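Side-chain contacts in succinylglutamate desuccinylase (Vibrio parahaemolyticus, PDB 2BCO), which probably catalyses the zinc-dependent hydrolysis of N-succinylglutamate to succinate and glutamate, the last step of arginine breakdown by the AST pathway: residues D139-T144 with R149-L154; I56-G61 with N243-A248; V182-S187 with L216-G221; P23-Q26 with V32-K35. All blocks are in the same frame, centred on the assembly; numbering follows the deposited sequence.

From the N terminus, contact 4 closes first, a short hairpin of strands 24-27 and 33-38 far from the zinc. Strand 55-60 then opens the long loop that contact 2 closes only at the end of helix 235-245. Inside that loop, contacts 1 and 3 follow each other without crossing: contact 1 joins the end of helix 125-141 to strand 149-157, and contact 3 sets helix 179-188 against strand 214-220. Strand 149-157 lies between strands 55-60 and 214-220, so contacts 1, 2 and 3 share a sheet core. Helix 235-245 adds a further link, because L244 of contact 2 touches F184 of contact 3.

Contact 1 of 4, residues D139-T144 with R149-L154; sequences DFYQDT and RWHLDL
R149 grips T144 side-on with two nitrogens. R149 NE donates to T144 OG1 at 2.9 Å, with the hydroxyl in the guanidinium plane and the bond nearly straight at 164°. R149 NH2 donates to T144 O at 2.7 Å, but more bent. Threonine suits the turn because its hydroxyl both accepts from R149 and donates: T144 OG1 bonds Y141 O (2.7 Å), the last helical residue. The other strong bond runs from Y141 OH to W150 O, 2.6 Å long, and meets the carbonyl from above its plane. It holds the far end of the tyrosine at the strand.

Between these polar ends the methylenes of R149 lie over one face of the Y141 ring. R149 CD sits 4.0 Å from the Y141 ring centroid in a CH-pi contact, and R149 CG comes within 3.4 Å of Y141 CD1. The extended arginine suits this place, being apolar along its methylenes and polar at the guanidinium.

The guanidinium is held from a second direction by Y211 O, which accepts from NH1. Y141 and F140 pack on I57 of strand 55-60, and W150 reaches L244 of helix 235-245, so the turn after helix 125-141 leads into a strand with a helix on each face.

Contact 2 of 4, residues I56-G61 with N243-A248; sequences IIISCG and NLIAEA
I56 and L244 meet at an angle, the isoleucine reaching out from the strand and the leucine reaching in from the helix. The tip of the longer isoleucine branch does the touching: I56 CD1 lies 3.7 Å from L244 CG and 3.9 Å from L244 CD2, so the methyl rests against the fork of the leucine. With CG1 anti to the carbonyl carbon (chi1 -44°) and the chain straight beyond it, I56 projects this branch to full length. L244 extends its CG anti to the backbone N (chi1 -178°), which carries the fork toward the sheet.

Two residues further along the strand, I58 points to the same side, and I58 CD1 approaches the shorter branch of I245, with I245 CG2 at a looser 4.3 Å. Beta-branched isoleucine suits the strand, while leucine offers the helix a flexible, wide tip. Neighbours fill in around them: I56 also packs on W150, I58 on L154 and F93, and L244 on L152.

Nothing but methyl and methine carbons meets here, so the contact is nondirectional: hydrophobic burial and shape, rather than polar bonds, press the end of helix 235-245 onto the central sheet.

Contact 3 of 4, residues V182-S187 with L216-G221; sequences VDFLDS and LTMELG
F184 and L185 on the helix meet M218 and L216 on the strand in a small apolar cluster. The close part lies at the tips. M218, a selenomethionine here, brings its methyl CE to 3.6 Å from F184 CE2, while M218 SE sits in the F184 ring plane at the edge, 5.3 Å from the centroid, a Met-aromatic contact. The bend at chi3 (90°) sets the methyl between F184 and L185; M218 CE lies 4.2 Å from L185 CD1. Alongside, L185 and L216 point at each other tip to tip, with L185 CD2 and L216 CD1 3.6 Å apart.

The backbones stand apart, with axes 12.2 Å distant and 8° from parallel, so the large apolar side chains span the gap between them. D183, D186 and S187 are the polar residues on the partly exposed side of the helix; D186 OD2 accepts from the backbone N of C257.

On the strand, M218 faces the helix layer, and its neighbour E219, the predicted active-site residue, points to the other face, touching H155, a zinc ligand. Helices packed on a mixed sheet, with the zinc site by the sheet, are consistent with the zinc-exopeptidase clan, to which this catalytic domain is assigned.

Contact 4 of 4, residues P23-Q26 with V32-K35; sequences PAEQ and VQLK
A24 leads into the pairing: A24 O lies 3.6 Å from K35 CA, and its backbone bonds that of L36, just past the segment. A small side chain suits this partly exposed edge.

E25 faces K35 in a non-hydrogen-bonded antiparallel pair, so it is the hydrogen on E25 CA that points across, to L34 O at 3.2 Å. The side chains share one face of the hairpin but meet only through their aliphatic parts, with E25 CB 4.2 Å from K35 CG. E25 CG lies between the backbone N and the carbonyl carbon (chi1 72°), and the extended chain beyond carries the carboxylate to Q33, where E25 OE1 and Q33 OE1 lie 3.5 Å apart, without a hydrogen bond. The ammonium of K35 goes elsewhere, to Y37 OH, with a long, weak ion pair to E43.

Q26 and L34 form the hydrogen-bonded pair. Q26 N donates to L34 O at 2.8 Å, and L34 N returns a nearly straight bond to Q26 O at 2.9 Å. On the face opposite E25 and K35 their side chains lie side by side, pointing the same way, Q26 NE2 4.1 Å from L34 CD1. L34 is the buried one and also packs on L5 and V44; Q26, partly exposed, touches L5 and E81, and its OE1 has a weak hydrogen bond with S4 OG.

The backbone thus supplies the strong, directional bonds of this hairpin. The side chains add a mixed layer, with L34 buried among apolar neighbours beside the amide of Q26, and E25, Q33 and K35 on the other face, where E25 and K35, although oppositely charged and paired, form no salt bridge with each other.

Contact 1 of 4, residues D139-T144 with R149-L154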
loop_
_atom_site.group_PDB
_atom_site.type_symbol
_atom_site.label_atom_id
_atom_site.label_comp_id
_atom_site.label_asym_id
_atom_site.label_seq_id
_atom_site.Cartn_x
_atom_site.Cartn_y
_atom_site.Cartn_z
ATOM N N ASP A 139 -17.534 0.617 -7.099
ATOM C CA ASP A 139 -18.630 -0.233 -6.635
ATOM C C ASP A 139 -18.630 -0.479 -5.132
ATOM O O ASP A 139 -19.689 -0.563 -4.508
ATOM C CB ASP A 139 -18.605 -1.587 -7.351
ATOM C CG ASP A 139 -18.960 -1.479 -8.826
ATOM O OD1 ASP A 139 -19.340 -0.371 -9.282
ATOM O OD2 ASP A 139 -18.861 -2.513 -9.529
ATOM N N PHE A 140 -17.444 -0.602 -4.553
ATOM C CA PHE A 140 -17.333 -0.858 -3.129
ATOM C C PHE A 140 -17.662 0.364 -2.272
ATOM O O PHE A 140 -18.323 0.239 -1.247
ATOM C CB PHE A 140 -15.924 -1.353 -2.810
ATOM C CG PHE A 140 -15.743 -1.771 -1.383
ATOM C CD1 PHE A 140 -16.390 -2.901 -0.886
ATOM C CD2 PHE A 140 -14.926 -1.033 -0.529
ATOM C CE1 PHE A 140 -16.220 -3.294 0.444
ATOM C CE2 PHE A 140 -14.748 -1.416 0.802
ATOM C CZ PHE A 140 -15.399 -2.550 1.292
ATOM N N TYR A 141 -17.199 1.540 -2.682
ATOM C CA TYR A 141 -17.466 2.750 -1.917
ATOM C C TYR A 141 -18.820 3.383 -2.229
ATOM O O TYR A 141 -19.241 4.312 -1.541
ATOM C CB TYR A 141 -16.368 3.799 -2.139
ATOM C CG TYR A 141 -15.040 3.465 -1.490
ATOM C CD1 TYR A 141 -14.986 2.838 -0.242
ATOM C CD2 TYR A 141 -13.836 3.824 -2.096
ATOM C CE1 TYR A 141 -13.760 2.577 0.392
ATOM C CE2 TYR A 141 -12.607 3.574 -1.474
ATOM C CZ TYR A 141 -12.572 2.950 -0.231
ATOM O OH TYR A 141 -11.355 2.696 0.374
ATOM N N GLN A 142 -19.504 2.882 -3.253
ATOM C CA GLN A 142 -20.801 3.434 -3.629
ATOM C C GLN A 142 -21.774 3.372 -2.451
ATOM O O GLN A 142 -21.938 2.330 -1.813
ATOM C CB GLN A 142 -21.391 2.675 -4.824
ATOM C CG GLN A 142 -22.718 3.247 -5.308
ATOM C CD GLN A 142 -23.380 2.397 -6.375
ATOM O OE1 GLN A 142 -22.797 2.135 -7.427
ATOM N NE2 GLN A 142 -24.611 1.967 -6.110
ATOM N N ASP A 143 -22.414 4.502 -2.172
ATOM C CA ASP A 143 -23.375 4.602 -1.074
ATOM C C ASP A 143 -22.767 4.291 0.294
ATOM O O ASP A 143 -23.338 3.542 1.088
ATOM C CB ASP A 143 -24.580 3.678 -1.315
ATOM C CG ASP A 143 -25.281 3.959 -2.634
ATOM O OD1 ASP A 143 -25.495 5.144 -2.968
ATOM O OD2 ASP A 143 -25.626 2.984 -3.332
ATOM N N THR A 144 -21.600 4.856 0.560
ATOM C CA THR A 144 -20.947 4.674 1.849
ATOM C C THR A 144 -20.520 6.069 2.257
ATOM O O THR A 144 -20.198 6.892 1.403
ATOM C CB THR A 144 -19.677 3.786 1.766
ATOM O OG1 THR A 144 -18.647 4.473 1.042
ATOM C CG2 THR A 144 -19.987 2.471 1.076
ATOM N N ARG A 149 -14.592 5.159 4.835
ATOM C CA ARG A 149 -13.680 4.589 3.846
ATOM C C ARG A 149 -12.192 4.435 4.176
ATOM O O ARG A 149 -11.522 5.378 4.619
ATOM C CB ARG A 149 -13.833 5.361 2.545
ATOM C CG ARG A 149 -15.253 5.366 2.023
ATOM C CD ARG A 149 -15.415 6.399 0.936
ATOM N NE ARG A 149 -16.810 6.600 0.552
ATOM C CZ ARG A 149 -17.223 7.612 -0.205
ATOM N NH1 ARG A 149 -16.340 8.501 -0.645
ATOM N NH2 ARG A 149 -18.508 7.734 -0.528
ATOM N N TRP A 150 -11.687 3.228 3.923
ATOM C CA TRP A 150 -10.286 2.881 4.153
ATOM C C TRP A 150 -9.734 2.109 2.963
ATOM O O TRP A 150 -10.438 1.322 2.341
ATOM C CB TRP A 150 -10.121 1.975 5.380
ATOM C CG TRP A 150 -10.390 2.609 6.708
ATOM C CD1 TRP A 150 -11.581 3.083 7.167
ATOM C CD2 TRP A 150 -9.450 2.764 7.783
ATOM N NE1 TRP A 150 -11.450 3.503 8.468
ATOM C CE2 TRP A 150 -10.163 3.308 8.875
ATOM C CE3 TRP A 150 -8.095 2.452 7.940
ATOM C CZ2 TRP A 150 -9.543 3.597 10.100
ATOM C CZ3 TRP A 150 -7.481 2.734 9.166
ATOM C CH2 TRP A 150 -8.211 3.283 10.233
ATOM N N HIS A 151 -8.467 2.335 2.655
ATOM C CA HIS A 151 -7.815 1.604 1.586
ATOM C C HIS A 151 -6.373 1.363 1.983
ATOM O O HIS A 151 -5.564 2.284 2.053
ATOM C CB HIS A 151 -7.852 2.352 0.252
ATOM C CG HIS A 151 -7.289 1.553 -0.887
ATOM N ND1 HIS A 151 -7.293 1.999 -2.191
ATOM C CD2 HIS A 151 -6.712 0.327 -0.911
ATOM C CE1 HIS A 151 -6.741 1.083 -2.970
ATOM N NE2 HIS A 151 -6.379 0.059 -2.219
ATOM N N LEU A 152 -6.069 0.107 2.258
ATOM C CA LEU A 152 -4.732 -0.299 2.638
ATOM C C LEU A 152 -4.161 -1.141 1.500
ATOM O O LEU A 152 -4.585 -2.277 1.280
ATOM C CB LEU A 152 -4.783 -1.112 3.935
ATOM C CG LEU A 152 -4.926 -0.399 5.285
ATOM C CD1 LEU A 152 -5.855 0.786 5.202
ATOM C CD2 LEU A 152 -5.451 -1.387 6.298
ATOM N N ASP A 153 -3.222 -0.560 0.761
ATOM C CA ASP A 153 -2.570 -1.244 -0.356
ATOM C C ASP A 153 -1.255 -1.836 0.150
ATOM O O ASP A 153 -0.313 -1.099 0.451
ATOM C CB ASP A 153 -2.277 -0.260 -1.491
ATOM C CG ASP A 153 -1.807 -0.962 -2.742
ATOM O OD1 ASP A 153 -1.200 -0.320 -3.623
ATOM O OD2 ASP A 153 -2.058 -2.177 -2.845
ATOM N N LEU A 154 -1.181 -3.161 0.206
ATOM C CA LEU A 154 -0.001 -3.846 0.746
ATOM C C LEU A 154 1.109 -4.233 -0.235
ATOM O O LEU A 154 0.901 -5.026 -1.160
ATOM C CB LEU A 154 -0.470 -5.080 1.513
ATOM C CG LEU A 154 -1.743 -4.847 2.339
ATOM C CD1 LEU A 154 -2.086 -6.119 3.133
ATOM C CD2 LEU A 154 -1.530 -3.646 3.290
#

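Contact 2 of 4, residues I56-G61 with N243-A248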
loop_
_atom_site.group_PDB
_atom_site.type_symbol
_atom_site.label_atom_id
_atom_site.label_comp_id
_atom_site.label_asym_id
_atom_site.label_seq_id
_atom_site.Cartn_x
_atom_site.Cartn_y
_atom_site.Cartn_z
ATOM N N ILE A 56 -13.348 -1.176 4.321
ATOM C CA ILE A 56 -11.926 -1.306 4.061
ATOM C C ILE A 56 -11.563 -2.113 2.828
ATOM O O ILE A 56 -11.965 -3.267 2.680
ATOM C CB ILE A 56 -11.211 -1.977 5.249
ATOM C CG1 ILE A 56 -11.712 -1.390 6.570
ATOM C CG2 ILE A 56 -9.708 -1.796 5.106
ATOM C CD1 ILE A 56 -11.148 -2.098 7.793
ATOM N N ILE A 57 -10.793 -1.493 1.947
ATOM C CA ILE A 57 -10.309 -2.177 0.762
ATOM C C ILE A 57 -8.923 -2.628 1.174
ATOM O O ILE A 57 -8.112 -1.823 1.611
ATOM C CB ILE A 57 -10.157 -1.234 -0.447
ATOM C CG1 ILE A 57 -11.528 -0.752 -0.923
ATOM C CG2 ILE A 57 -9.421 -1.961 -1.579
ATOM C CD1 ILE A 57 -11.442 0.231 -2.084
ATOM N N ILE A 58 -8.656 -3.918 1.067
ATOM C CA ILE A 58 -7.347 -4.428 1.430
ATOM C C ILE A 58 -6.780 -5.079 0.178
ATOM O O ILE A 58 -7.150 -6.192 -0.170
ATOM C CB ILE A 58 -7.457 -5.464 2.570
ATOM C CG1 ILE A 58 -8.161 -4.827 3.780
ATOM C CG2 ILE A 58 -6.066 -5.959 2.963
ATOM C CD1 ILE A 58 -8.636 -5.836 4.825
ATOM N N SER A 59 -5.891 -4.374 -0.509
ATOM C CA SER A 59 -5.312 -4.925 -1.722
ATOM C C SER A 59 -3.862 -5.341 -1.555
ATOM O O SER A 59 -3.117 -4.792 -0.744
ATOM C CB SER A 59 -5.450 -3.927 -2.889
ATOM O OG SER A 59 -4.807 -2.695 -2.625
ATOM N N CYS A 60 -3.475 -6.342 -2.324
ATOM C CA CYS A 60 -2.113 -6.822 -2.302
ATOM C C CYS A 60 -1.784 -7.282 -3.708
ATOM O O CYS A 60 -2.681 -7.470 -4.538
ATOM C CB CYS A 60 -1.970 -7.984 -1.320
ATOM S SG CYS A 60 -2.971 -9.394 -1.726
ATOM N N GLY A 61 -0.497 -7.449 -3.982
ATOM C CA GLY A 61 -0.103 -7.910 -5.294
ATOM C C GLY A 61 -0.173 -6.939 -6.463
ATOM O O GLY A 61 -0.172 -7.395 -7.600
ATOM N N ASN A 243 -7.282 -6.779 14.149
ATOM C CA ASN A 243 -8.054 -5.997 15.106
ATOM C C ASN A 243 -8.903 -4.957 14.382
ATOM O O ASN A 243 -9.993 -4.619 14.832
ATOM C CB ASN A 243 -7.135 -5.282 16.109
ATOM C CG ASN A 243 -6.480 -6.241 17.096
ATOM O OD1 ASN A 243 -6.985 -7.332 17.349
ATOM N ND2 ASN A 243 -5.360 -5.821 17.673
ATOM N N LEU A 244 -8.402 -4.462 13.254
ATOM C CA LEU A 244 -9.111 -3.449 12.486
ATOM C C LEU A 244 -10.358 -4.012 11.816
ATOM O O LEU A 244 -11.429 -3.390 11.856
ATOM C CB LEU A 244 -8.179 -2.838 11.435
ATOM C CG LEU A 244 -8.729 -1.714 10.547
ATOM C CD1 LEU A 244 -9.100 -0.511 11.410
ATOM C CD2 LEU A 244 -7.679 -1.316 9.502
ATOM N N ILE A 245 -10.232 -5.180 11.193
ATOM C CA ILE A 245 -11.391 -5.771 10.544
ATOM C C ILE A 245 -12.401 -6.248 11.605
ATOM O O ILE A 245 -13.591 -6.365 11.329
ATOM C CB ILE A 245 -10.977 -6.945 9.599
ATOM C CG1 ILE A 245 -10.852 -8.246 10.378
ATOM C CG2 ILE A 245 -9.641 -6.640 8.925
ATOM C CD1 ILE A 245 -12.067 -9.118 10.252
ATOM N N ALA A 246 -11.929 -6.493 12.825
ATOM C CA ALA A 246 -12.806 -6.947 13.905
ATOM C C ALA A 246 -13.221 -5.829 14.863
ATOM O O ALA A 246 -13.954 -6.078 15.817
ATOM C CB ALA A 246 -12.134 -8.071 14.696
ATOM N N GLU A 247 -12.759 -4.607 14.609
ATOM C CA GLU A 247 -13.086 -3.467 15.468
ATOM C C GLU A 247 -12.813 -3.784 16.936
ATOM O O GLU A 247 -13.689 -3.621 17.785
ATOM C CB GLU A 247 -14.561 -3.074 15.307
ATOM C CG GLU A 247 -14.859 -2.227 14.087
ATOM C CD GLU A 247 -14.163 -0.879 14.131
ATOM O OE1 GLU A 247 -12.917 -0.843 14.032
ATOM O OE2 GLU A 247 -14.864 0.145 14.270
ATOM N N ALA A 248 -11.595 -4.224 17.234
ATOM C CA ALA A 248 -11.234 -4.574 18.599
ATOM C C ALA A 248 -9.895 -4.007 19.052
ATOM O O ALA A 248 -9.171 -3.381 18.279
ATOM C CB ALA A 248 -11.224 -6.090 18.750
#

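Contact 3 of 4, residues V182-S187 with L216-G221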
loop_
_atom_site.group_PDB
_atom_site.type_symbol
_atom_site.label_atom_id
_atom_site.label_comp_id
_atom_site.label_asym_id
_atom_site.label_seq_id
_atom_site.Cartn_x
_atom_site.Cartn_y
_atom_site.Cartn_z
ATOM N N VAL A 182 -3.631 6.955 11.799
ATOM C CA VAL A 182 -2.358 7.083 12.505
ATOM C C VAL A 182 -2.298 6.108 13.673
ATOM O O VAL A 182 -1.270 5.478 13.905
ATOM C CB VAL A 182 -2.144 8.527 13.023
ATOM C CG1 VAL A 182 -0.952 8.581 13.976
ATOM C CG2 VAL A 182 -1.896 9.455 11.844
ATOM N N ASP A 183 -3.397 5.981 14.411
ATOM C CA ASP A 183 -3.436 5.032 15.518
ATOM C C ASP A 183 -3.180 3.628 14.969
ATOM O O ASP A 183 -2.555 2.802 15.635
ATOM C CB ASP A 183 -4.806 5.049 16.215
ATOM C CG ASP A 183 -4.947 6.188 17.207
ATOM O OD1 ASP A 183 -6.081 6.400 17.702
ATOM O OD2 ASP A 183 -3.931 6.866 17.494
ATOM N N PHE A 184 -3.684 3.366 13.762
ATOM C CA PHE A 184 -3.509 2.061 13.127
ATOM C C PHE A 184 -2.039 1.821 12.860
ATOM O O PHE A 184 -1.522 0.747 13.162
ATOM C CB PHE A 184 -4.277 1.974 11.801
ATOM C CG PHE A 184 -4.010 0.705 11.024
ATOM C CD1 PHE A 184 -4.382 -0.539 11.536
ATOM C CD2 PHE A 184 -3.335 0.746 9.809
ATOM C CE1 PHE A 184 -4.089 -1.724 10.839
ATOM C CE2 PHE A 184 -3.033 -0.439 9.100
ATOM C CZ PHE A 184 -3.409 -1.670 9.624
ATOM N N LEU A 185 -1.370 2.827 12.292
ATOM C CA LEU A 185 0.055 2.736 11.994
ATOM C C LEU A 185 0.829 2.371 13.255
ATOM O O LEU A 185 1.670 1.472 13.237
ATOM C CB LEU A 185 0.607 4.072 11.475
ATOM C CG LEU A 185 0.574 4.520 9.999
ATOM C CD1 LEU A 185 1.106 3.415 9.094
ATOM C CD2 LEU A 185 -0.829 4.888 9.602
ATOM N N ASP A 186 0.543 3.085 14.344
ATOM C CA ASP A 186 1.230 2.866 15.606
ATOM C C ASP A 186 0.947 1.480 16.172
ATOM O O ASP A 186 1.859 0.779 16.602
ATOM C CB ASP A 186 0.836 3.960 16.611
ATOM C CG ASP A 186 1.290 5.349 16.173
ATOM O OD1 ASP A 186 0.841 6.345 16.769
ATOM O OD2 ASP A 186 2.102 5.448 15.232
ATOM N N SER A 187 -0.315 1.076 16.156
ATOM C CA SER A 187 -0.665 -0.240 16.670
ATOM C C SER A 187 -0.021 -1.340 15.837
ATOM O O SER A 187 0.355 -2.379 16.376
ATOM C CB SER A 187 -2.185 -0.430 16.683
ATOM O OG SER A 187 -2.783 0.426 17.639
ATOM N N LEU A 216 -3.273 4.244 2.352
ATOM C CA LEU A 216 -1.837 4.132 2.496
ATOM C C LEU A 216 -1.306 3.079 1.561
ATOM O O LEU A 216 -2.011 2.151 1.168
ATOM C CB LEU A 216 -1.448 3.696 3.913
ATOM C CG LEU A 216 -1.834 4.461 5.175
ATOM C CD1 LEU A 216 -1.638 3.529 6.376
ATOM C CD2 LEU A 216 -0.982 5.721 5.307
ATOM N N THR A 217 -0.040 3.230 1.221
ATOM C CA THR A 217 0.663 2.235 0.439
ATOM C C THR A 217 1.601 1.766 1.544
ATOM O O THR A 217 2.373 2.560 2.080
ATOM C CB THR A 217 1.466 2.858 -0.697
ATOM O OG1 THR A 217 0.562 3.453 -1.633
ATOM C CG2 THR A 217 2.301 1.785 -1.404
HETATM N N MSE A 218 1.513 0.499 1.916
HETATM C CA MSE A 218 2.357 -0.013 2.989
HETATM C C MSE A 218 3.467 -0.955 2.510
HETATM O O MSE A 218 3.203 -1.951 1.837
HETATM C CB MSE A 218 1.472 -0.707 4.037
HETATM C CG MSE A 218 0.390 0.208 4.612
HETATM SE SE MSE A 218 -0.847 -0.647 5.836
HETATM C CE MSE A 218 0.137 -0.334 7.470
ATOM N N GLU A 219 4.708 -0.621 2.852
ATOM C CA GLU A 219 5.868 -1.435 2.487
ATOM C C GLU A 219 6.143 -2.427 3.625
ATOM O O GLU A 219 6.766 -2.080 4.635
ATOM C CB GLU A 219 7.092 -0.548 2.282
ATOM C CG GLU A 219 6.901 0.611 1.314
ATOM C CD GLU A 219 6.649 0.171 -0.125
ATOM O OE1 GLU A 219 7.288 -0.795 -0.592
ATOM O OE2 GLU A 219 5.823 0.813 -0.798
ATOM N N LEU A 220 5.668 -3.656 3.445
ATOM C CA LEU A 220 5.811 -4.723 4.431
ATOM C C LEU A 220 6.948 -5.682 4.101
ATOM O O LEU A 220 6.772 -6.643 3.346
ATOM C CB LEU A 220 4.512 -5.524 4.522
ATOM C CG LEU A 220 3.310 -4.939 5.257
ATOM C CD1 LEU A 220 3.318 -3.433 5.180
ATOM C CD2 LEU A 220 2.032 -5.521 4.674
ATOM N N GLY A 221 8.113 -5.430 4.672
ATOM C CA GLY A 221 9.229 -6.311 4.422
ATOM C C GLY A 221 9.785 -6.203 3.017
ATOM O O GLY A 221 9.621 -5.188 2.342
#

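Contact 4 of 4, residues P23-Q26 with V32-K35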
loop_
_atom_site.group_PDB
_atom_site.type_symbol
_atom_site.label_atom_id
_atom_site.label_comp_id
_atom_site.label_asym_id
_atom_site.label_seq_id
_atom_site.Cartn_x
_atom_site.Cartn_y
_atom_site.Cartn_z
ATOM N N PRO A 23 -18.652 -15.894 -10.518
ATOM C CA PRO A 23 -19.198 -15.263 -9.317
ATOM C C PRO A 23 -19.892 -16.268 -8.408
ATOM O O PRO A 23 -20.563 -17.185 -8.879
ATOM C CB PRO A 23 -20.165 -14.232 -9.882
ATOM C CG PRO A 23 -19.525 -13.847 -11.165
ATOM C CD PRO A 23 -19.100 -15.185 -11.728
ATOM N N ALA A 24 -19.725 -16.082 -7.104
ATOM C CA ALA A 24 -20.334 -16.960 -6.118
ATOM C C ALA A 24 -20.393 -16.248 -4.775
ATOM O O ALA A 24 -19.517 -15.448 -4.453
ATOM C CB ALA A 24 -19.530 -18.245 -5.996
ATOM N N GLU A 25 -21.439 -16.522 -4.003
ATOM C CA GLU A 25 -21.588 -15.913 -2.688
ATOM C C GLU A 25 -21.762 -17.016 -1.657
ATOM O O GLU A 25 -21.976 -18.174 -2.007
ATOM C CB GLU A 25 -22.797 -14.970 -2.649
ATOM C CG GLU A 25 -24.145 -15.668 -2.672
ATOM C CD GLU A 25 -25.234 -14.849 -1.998
ATOM O OE1 GLU A 25 -25.106 -14.562 -0.786
ATOM O OE2 GLU A 25 -26.218 -14.489 -2.679
ATOM N N GLN A 26 -21.676 -16.649 -0.382
ATOM C CA GLN A 26 -21.809 -17.612 0.701
ATOM C C GLN A 26 -22.052 -16.936 2.042
ATOM O O GLN A 26 -21.402 -15.943 2.376
ATOM C CB GLN A 26 -20.548 -18.461 0.798
ATOM C CG GLN A 26 -20.530 -19.413 1.973
ATOM C CD GLN A 26 -19.203 -20.124 2.096
ATOM O OE1 GLN A 26 -18.729 -20.744 1.142
ATOM N NE2 GLN A 26 -18.591 -20.040 3.271
ATOM N N VAL A 32 -21.585 -13.789 8.754
ATOM C CA VAL A 32 -20.671 -13.105 7.837
ATOM C C VAL A 32 -20.935 -13.526 6.393
ATOM O O VAL A 32 -21.153 -14.703 6.105
ATOM C CB VAL A 32 -19.191 -13.404 8.165
ATOM C CG1 VAL A 32 -18.292 -12.813 7.078
ATOM C CG2 VAL A 32 -18.829 -12.823 9.523
ATOM N N GLN A 33 -20.908 -12.556 5.488
ATOM C CA GLN A 33 -21.158 -12.834 4.082
ATOM C C GLN A 33 -19.905 -12.679 3.214
ATOM O O GLN A 33 -19.189 -11.683 3.310
ATOM C CB GLN A 33 -22.263 -11.910 3.577
ATOM C CG GLN A 33 -22.730 -12.198 2.171
ATOM C CD GLN A 33 -23.884 -11.305 1.760
ATOM O OE1 GLN A 33 -24.392 -11.410 0.647
ATOM N NE2 GLN A 33 -24.304 -10.422 2.662
ATOM N N LEU A 34 -19.657 -13.678 2.372
ATOM C CA LEU A 34 -18.510 -13.690 1.467
ATOM C C LEU A 34 -18.991 -13.675 0.013
ATOM O O LEU A 34 -19.841 -14.477 -0.371
ATOM C CB LEU A 34 -17.672 -14.948 1.699
ATOM C CG LEU A 34 -17.040 -15.153 3.076
ATOM C CD1 LEU A 34 -16.429 -16.534 3.151
ATOM C CD2 LEU A 34 -15.981 -14.096 3.319
ATOM N N LYS A 35 -18.447 -12.768 -0.792
ATOM C CA LYS A 35 -18.835 -12.677 -2.195
ATOM C C LYS A 35 -17.609 -12.622 -3.103
ATOM O O LYS A 35 -16.812 -11.687 -3.024
ATOM C CB LYS A 35 -19.704 -11.434 -2.427
ATOM C CG LYS A 35 -20.944 -11.364 -1.541
ATOM C CD LYS A 35 -21.872 -10.226 -1.950
ATOM C CE LYS A 35 -21.211 -8.862 -1.769
ATOM N NZ LYS A 35 -22.111 -7.732 -2.167
#